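Local atomic coordinates of probable E3 ubiquitin-protein ligase HERC1 (Homo sapiens, PDB entry 4QT6), a protein that probably acts as an E3 ubiquitin ligase, its SPRY domain a beta-sandwich of a kind that commonly mediates protein-protein recognition. Residues E53-W62 with D132-Y143. Residues are numbered along the deposited sequence; the frame is centred on the assembly and turned at random. Where two conformers were deposited one is given.
Sequences EGTCVGVSRW and DAAELYPCVMFY. With ARF (formamide), chain B; ARF (formamide), chain G.
R61 reaches across to D132 just beyond where strands 55-60 and 137-142, antiparallel neighbours in one sheet of the SPRY beta-sandwich, part company. Its CB points away from the other strand, but the chain runs extended from CG to NE and brings the tip back. CG touches the A133 CB and L136 CD2 methyls on one side, NE passes 3.6 Å from A133 CB, which covers one face of the guanidinium, and NH2 makes a salt bridge with D132 OD1 at 3.0 Å. That bond comes from above the carboxylate, the guanidinium and carboxylate planes being 53° apart, and water 2 ties NH1 to the same OD1. A leucine in place of R61 would probably leave D132 without its countercharge and water 2 short of a partner.

Between the strands, paired backbone hydrogen bonds join C56 to M141, G58 to C139 and S60 to Y137; C56 N to M141 O is nearly straight (175°). At the other end Y143, its chi1 of 57° setting CG between backbone N and carbonyl carbon, lays its ring over G54, whose CA makes a CH-pi contact 4.0 Å from the centroid. Y143 OH donates to O of the chain B formamide, whose N donates to E53 O; the hydroxyl also accepts from water 1 and hydrogen-bonds R79 NE. A small amide bridges a tyrosine hydroxyl and a main-chain carbonyl, consistent with a site that accepts small polar groups.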
ATOM      1  N   GLU A  53       4.423  14.106  -1.164  1.00 26.46           N
ATOM      2  CA  GLU A  53       4.636  12.655  -1.040  1.00 25.57           C
ATOM      3  C   GLU A  53       4.407  11.975  -2.374  1.00 25.41           C
ATOM      4  O   GLU A  53       3.706  12.512  -3.248  1.00 24.86           O
ATOM      5  CB  GLU A  53       3.714  12.061   0.028  1.00 25.25           C
ATOM      6  CG  GLU A  53       4.056  12.444   1.455  1.00 26.09           C
ATOM      7  CD  GLU A  53       3.536  13.815   1.872  1.00 27.48           C
ATOM      8  OE1 GLU A  53       2.854  14.477   1.074  1.00 26.24           O
ATOM      9  OE2 GLU A  53       3.832  14.236   3.001  1.00 27.11           O
ATOM     10  N   GLY A  54       4.999  10.785  -2.523  1.00 22.35           N
ATOM     11  CA  GLY A  54       4.966  10.029  -3.763  1.00 22.35           C
ATOM     12  C   GLY A  54       4.588   8.566  -3.569  1.00 21.26           C
ATOM     13  O   GLY A  54       4.815   7.759  -4.435  1.00 21.29           O
ATOM     14  N   THR A  55       4.018   8.254  -2.410  1.00 20.55           N
ATOM     15  CA  THR A  55       3.682   6.879  -2.002  1.00 19.75           C
ATOM     16  C   THR A  55       2.187   6.617  -1.990  1.00 19.57           C
ATOM     17  O   THR A  55       1.400   7.477  -1.546  1.00 19.44           O
ATOM     18  CB  THR A  55       4.182   6.659  -0.574  1.00 20.36           C
ATOM     19  OG1 THR A  55       5.601   6.825  -0.550  1.00 20.10           O
ATOM     20  CG2 THR A  55       3.813   5.267  -0.032  1.00 20.62           C
ATOM     21  N   CYS A  56       1.814   5.401  -2.384  1.00 18.64           N
ATOM     22  CA  CYS A  56       0.500   4.834  -2.059  1.00 18.16           C
ATOM     23  C   CYS A  56       0.726   3.500  -1.372  1.00 17.79           C
ATOM     24  O   CYS A  56       1.713   2.833  -1.664  1.00 17.32           O
ATOM     25  CB  CYS A  56      -0.336   4.553  -3.287  1.00 19.36           C
ATOM     26  SG  CYS A  56      -0.768   6.009  -4.280  1.00 21.12           S
ATOM     27  N   VAL A  57      -0.185   3.111  -0.482  1.00 17.99           N
ATOM     28  CA  VAL A  57      -0.133   1.783   0.152  1.00 17.72           C
ATOM     29  C   VAL A  57      -1.427   1.062  -0.081  1.00 17.42           C
ATOM     30  O   VAL A  57      -2.436   1.682  -0.359  1.00 17.70           O
ATOM     31  CB  VAL A  57       0.159   1.878   1.658  1.00 16.81           C
ATOM     32  CG1 VAL A  57       1.431   2.687   1.880  1.00 18.72           C
ATOM     33  CG2 VAL A  57      -1.009   2.482   2.460  1.00 17.31           C
ATOM     34  N   GLY A  58      -1.414  -0.257   0.004  1.00 16.62           N
ATOM     35  CA  GLY A  58      -2.660  -0.982  -0.137  1.00 16.39           C
ATOM     36  C   GLY A  58      -2.424  -2.450  -0.361  1.00 15.32           C
ATOM     37  O   GLY A  58      -1.592  -3.056   0.323  1.00 14.96           O
ATOM     38  N   VAL A  59      -3.190  -3.028  -1.283  1.00 16.21           N
ATOM     39  CA  VAL A  59      -3.042  -4.433  -1.660  1.00 16.47           C
ATOM     40  C   VAL A  59      -3.048  -4.583  -3.183  1.00 17.06           C
ATOM     41  O   VAL A  59      -3.560  -3.707  -3.894  1.00 18.17           O
ATOM     42  CB  VAL A  59      -4.149  -5.316  -1.036  1.00 16.48           C
ATOM     43  CG1 VAL A  59      -3.970  -5.390   0.473  1.00 16.50           C
ATOM     44  CG2 VAL A  59      -5.535  -4.804  -1.403  1.00 17.58           C
ATOM     45  N   SER A  60      -2.457  -5.671  -3.651  1.00 16.83           N
ATOM     46  CA  SER A  60      -2.293  -5.947  -5.077  1.00 16.52           C
ATOM     47  C   SER A  60      -2.492  -7.414  -5.402  1.00 17.62           C
ATOM     48  O   SER A  60      -2.126  -8.314  -4.623  1.00 17.27           O
ATOM     49  CB  SER A  60      -0.896  -5.555  -5.537  1.00 16.96           C
ATOM     50  OG  SER A  60      -0.762  -5.681  -6.946  1.00 17.24           O
ATOM     51  N   ARG A  61      -3.008  -7.635  -6.608  1.00 17.82           N
ATOM     52  CA  ARG A  61      -2.901  -8.918  -7.281  1.00 19.50           C
ATOM     53  C   ARG A  61      -1.484  -9.178  -7.729  1.00 18.92           C
ATOM     54  O   ARG A  61      -0.677  -8.244  -7.874  1.00 19.24           O
ATOM     55  CB  ARG A  61      -3.771  -8.907  -8.540  1.00 22.06           C
ATOM     56  CG  ARG A  61      -5.240  -8.846  -8.256  1.00 23.46           C
ATOM     57  CD  ARG A  61      -5.995  -8.824  -9.575  1.00 24.49           C
ATOM     58  NE  ARG A  61      -7.400  -9.153  -9.357  1.00 25.23           N
ATOM     59  CZ  ARG A  61      -8.406  -8.289  -9.305  1.00 25.94           C
ATOM     60  NH1 ARG A  61      -8.250  -6.975  -9.483  1.00 24.00           N
ATOM     61  NH2 ARG A  61      -9.615  -8.769  -9.109  1.00 25.53           N
ATOM     62  N   TRP A  62      -1.184 -10.445  -8.004  1.00 20.74           N
ATOM     63  CA  TRP A  62       0.062 -10.823  -8.650  1.00 23.21           C
ATOM     64  C   TRP A  62      -0.260 -11.827  -9.759  1.00 23.62           C
ATOM     65  O   TRP A  62      -0.990 -12.781  -9.494  1.00 24.32           O
ATOM     66  CB  TRP A  62       1.004 -11.449  -7.641  1.00 24.02           C
ATOM     67  CG  TRP A  62       2.329 -11.787  -8.240  1.00 26.67           C
ATOM     68  CD1 TRP A  62       2.815 -13.029  -8.503  1.00 29.47           C
ATOM     69  CD2 TRP A  62       3.338 -10.859  -8.647  1.00 26.22           C
ATOM     70  NE1 TRP A  62       4.068 -12.932  -9.066  1.00 32.56           N
ATOM     71  CE2 TRP A  62       4.410 -11.612  -9.159  1.00 28.79           C
ATOM     72  CE3 TRP A  62       3.437  -9.473  -8.627  1.00 25.66           C
ATOM     73  CZ2 TRP A  62       5.564 -11.018  -9.648  1.00 29.66           C
ATOM     74  CZ3 TRP A  62       4.580  -8.885  -9.109  1.00 28.16           C
ATOM     75  CH2 TRP A  62       5.632  -9.656  -9.600  1.00 29.04           C
ATOM     76  N   ASP A 132     -12.653  -8.080  -5.316  1.00 22.91           N
ATOM     77  CA  ASP A 132     -12.950  -9.210  -6.184  1.00 24.87           C
ATOM     78  C   ASP A 132     -11.729  -9.973  -6.696  1.00 23.34           C
ATOM     79  O   ASP A 132     -11.715 -10.483  -7.804  1.00 23.93           O
ATOM     80  CB  ASP A 132     -13.844  -8.726  -7.340  1.00 25.97           C
ATOM     81  CG  ASP A 132     -13.169  -7.677  -8.233  1.00 28.72           C
ATOM     82  OD1 ASP A 132     -12.005  -7.279  -7.979  1.00 25.74           O
ATOM     83  OD2 ASP A 132     -13.823  -7.237  -9.210  1.00 29.48           O
ATOM     84  N   ALA A 133     -10.682 -10.042  -5.868  1.00 21.74           N
ATOM     85  CA  ALA A 133      -9.542 -10.919  -6.141  1.00 20.97           C
ATOM     86  C   ALA A 133      -9.545 -12.117  -5.220  1.00 20.85           C
ATOM     87  O   ALA A 133     -10.016 -12.028  -4.086  1.00 23.73           O
ATOM     88  CB  ALA A 133      -8.238 -10.174  -5.990  1.00 22.08           C
ATOM     89  N   ALA A 134      -9.034 -13.235  -5.732  1.00 19.07           N
ATOM     90  CA  ALA A 134      -8.930 -14.446  -4.965  1.00 19.09           C
ATOM     91  C   ALA A 134      -7.769 -14.408  -3.990  1.00 19.49           C
ATOM     92  O   ALA A 134      -7.862 -15.005  -2.907  1.00 19.86           O
ATOM     93  CB  ALA A 134      -8.772 -15.642  -5.873  1.00 20.89           C
ATOM     94  N   GLU A 135      -6.673 -13.775  -4.394  1.00 18.30           N
ATOM     95  CA  GLU A 135      -5.492 -13.693  -3.541  1.00 18.21           C
ATOM     96  C   GLU A 135      -4.909 -12.292  -3.637  1.00 18.22           C
ATOM     97  O   GLU A 135      -4.741 -11.750  -4.734  1.00 18.02           O
ATOM     98  CB  GLU A 135      -4.454 -14.722  -3.959  1.00 18.08           C
ATOM     99  CG  GLU A 135      -3.186 -14.706  -3.106  1.00 18.98           C
ATOM    100  CD  GLU A 135      -2.410 -15.998  -3.100  1.00 21.44           C
ATOM    101  OE1 GLU A 135      -2.626 -16.863  -3.961  1.00 23.02           O
ATOM    102  OE2 GLU A 135      -1.565 -16.157  -2.180  1.00 25.03           O
ATOM    103  N   LEU A 136      -4.588 -11.711  -2.489  1.00 17.63           N
ATOM    104  CA  LEU A 136      -4.091 -10.334  -2.438  1.00 18.00           C
ATOM    105  C   LEU A 136      -2.880 -10.232  -1.547  1.00 17.57           C
ATOM    106  O   LEU A 136      -2.753 -10.957  -0.547  1.00 18.10           O
ATOM    107  CB  LEU A 136      -5.162  -9.337  -1.987  1.00 19.06           C
ATOM    108  CG  LEU A 136      -6.245  -9.079  -3.041  1.00 19.31           C
ATOM    109  CD1 LEU A 136      -7.410  -8.291  -2.448  1.00 19.78           C
ATOM    110  CD2 LEU A 136      -5.645  -8.335  -4.224  1.00 20.68           C
ATOM    111  N   TYR A 137      -1.973  -9.342  -1.938  1.00 15.98           N
ATOM    112  CA  TYR A 137      -0.739  -9.124  -1.183  1.00 16.44           C
ATOM    113  C   TYR A 137      -0.692  -7.690  -0.726  1.00 16.10           C
ATOM    114  O   TYR A 137      -0.927  -6.786  -1.510  1.00 16.54           O
ATOM    115  CB  TYR A 137       0.500  -9.364  -2.050  1.00 16.64           C
ATOM    116  CG  TYR A 137       0.600 -10.735  -2.629  1.00 16.51           C
ATOM    117  CD1 TYR A 137      -0.158 -11.098  -3.758  1.00 18.62           C
ATOM    118  CD2 TYR A 137       1.442 -11.676  -2.078  1.00 17.78           C
ATOM    119  CE1 TYR A 137      -0.077 -12.374  -4.279  1.00 19.31           C
ATOM    120  CE2 TYR A 137       1.517 -12.956  -2.607  1.00 19.66           C
ATOM    121  CZ  TYR A 137       0.767 -13.279  -3.713  1.00 19.92           C
ATOM    122  OH  TYR A 137       0.875 -14.563  -4.223  1.00 23.42           O
ATOM    123  N   PRO A 138      -0.331  -7.454   0.540  1.00 15.75           N
ATOM    124  CA  PRO A 138       0.072  -6.093   0.933  1.00 14.89           C
ATOM    125  C   PRO A 138       1.083  -5.499  -0.042  1.00 15.22           C
ATOM    126  O   PRO A 138       1.963  -6.218  -0.535  1.00 16.09           O
ATOM    127  CB  PRO A 138       0.686  -6.301   2.321  1.00 15.02           C
ATOM    128  CG  PRO A 138      -0.006  -7.509   2.844  1.00 15.19           C
ATOM    129  CD  PRO A 138      -0.230  -8.410   1.667  1.00 15.01           C
ATOM    130  N   CYS A 139       0.933  -4.222  -0.369  1.00 14.86           N
ATOM    131  CA  CYS A 139       1.819  -3.563  -1.339  1.00 15.59           C
ATOM    132  C   CYS A 139       2.019  -2.104  -1.083  1.00 15.45           C
ATOM    133  O   CYS A 139       1.248  -1.464  -0.400  1.00 15.57           O
ATOM    134  CB  CYS A 139       1.304  -3.716  -2.766  1.00 16.76           C
ATOM    135  SG  CYS A 139      -0.157  -2.756  -3.160  1.00 17.37           S
ATOM    136  N   VAL A 140       3.077  -1.598  -1.696  1.00 15.53           N
ATOM    137  CA  VAL A 140       3.438  -0.194  -1.698  1.00 16.67           C
ATOM    138  C   VAL A 140       3.754   0.138  -3.140  1.00 17.50           C
ATOM    139  O   VAL A 140       4.352  -0.679  -3.848  1.00 17.69           O
ATOM    140  CB  VAL A 140       4.668   0.037  -0.795  1.00 17.62           C
ATOM    141  CG1 VAL A 140       5.169   1.459  -0.904  1.00 17.91           C
ATOM    142  CG2 VAL A 140       4.329  -0.318   0.643  1.00 16.28           C
HETATM  143  N   MSE A 141       3.342   1.324  -3.583  0.65 17.91           N
HETATM  144  CA  MSE A 141       3.663   1.812  -4.932  0.65 19.38           C
HETATM  145  C   MSE A 141       4.196   3.218  -4.801  1.00 19.37           C
HETATM  146  O   MSE A 141       3.719   3.968  -3.953  1.00 20.63           O
HETATM  147  CB  MSE A 141       2.364   1.745  -5.744  0.65 21.14           C
HETATM  148  CG  MSE A 141       2.455   2.042  -7.238  0.65 22.68           C
HETATM  149 SE   MSE A 141       2.342   3.971  -7.661  0.65 27.09          SE
HETATM  150  CE  MSE A 141       1.211   4.641  -6.202  0.65 28.00           C
ATOM    151  N   PHE A 142       5.173   3.576  -5.631  1.00 19.11           N
ATOM    152  CA  PHE A 142       5.697   4.927  -5.679  1.00 19.45           C
ATOM    153  C   PHE A 142       5.492   5.511  -7.072  1.00 19.81           C
ATOM    154  O   PHE A 142       5.893   4.893  -8.058  1.00 20.49           O
ATOM    155  CB  PHE A 142       7.186   4.909  -5.358  1.00 18.74           C
ATOM    156  CG  PHE A 142       7.530   4.253  -4.048  1.00 18.83           C
ATOM    157  CD1 PHE A 142       7.232   4.872  -2.830  1.00 18.18           C
ATOM    158  CD2 PHE A 142       8.197   3.026  -4.036  1.00 18.11           C
ATOM    159  CE1 PHE A 142       7.561   4.260  -1.636  1.00 18.43           C
ATOM    160  CE2 PHE A 142       8.532   2.408  -2.828  1.00 17.89           C
ATOM    161  CZ  PHE A 142       8.203   3.027  -1.641  1.00 18.04           C
ATOM    162  N   TYR A 143       4.861   6.683  -7.140  1.00 21.70           N
ATOM    163  CA  TYR A 143       4.621   7.348  -8.433  1.00 22.65           C
ATOM    164  C   TYR A 143       5.569   8.490  -8.687  1.00 24.04           C
ATOM    165  O   TYR A 143       5.487   9.144  -9.744  1.00 25.60           O
ATOM    166  CB  TYR A 143       3.164   7.799  -8.598  1.00 22.50           C
ATOM    167  CG  TYR A 143       2.652   8.716  -7.523  1.00 22.81           C
ATOM    168  CD1 TYR A 143       2.900  10.078  -7.568  1.00 22.61           C
ATOM    169  CD2 TYR A 143       1.924   8.226  -6.449  1.00 22.42           C
ATOM    170  CE1 TYR A 143       2.452  10.914  -6.580  1.00 22.58           C
ATOM    171  CE2 TYR A 143       1.453   9.065  -5.453  1.00 21.87           C
ATOM    172  CZ  TYR A 143       1.694  10.415  -5.535  1.00 22.00           C
ATOM    173  OH  TYR A 143       1.213  11.241  -4.560  1.00 21.40           O
TER
HETATM  174  N   ARF B2201       2.946  14.974  -4.291  1.00 29.08           N
HETATM  175  C   ARF B2201       1.818  14.852  -4.987  1.00 29.52           C
HETATM  176  O   ARF B2201       1.300  13.758  -5.153  1.00 27.79           O
HETATM  177  N   ARF G2206       7.188  13.092  -4.795  1.00 44.92           N
HETATM  178  C   ARF G2206       6.081  13.249  -5.532  1.00 47.26           C
HETATM  179  O   ARF G2206       6.083  12.948  -6.719  1.00 48.26           O
HETATM  180  O   HOH W   1       1.580  10.218  -2.028  1.00 22.72           O
HETATM  181  O   HOH W   2     -10.774  -5.434  -9.554  1.00 24.21           O
HETATM  182  O   HOH W   3      -2.880 -12.396  -6.759  1.00 23.53           O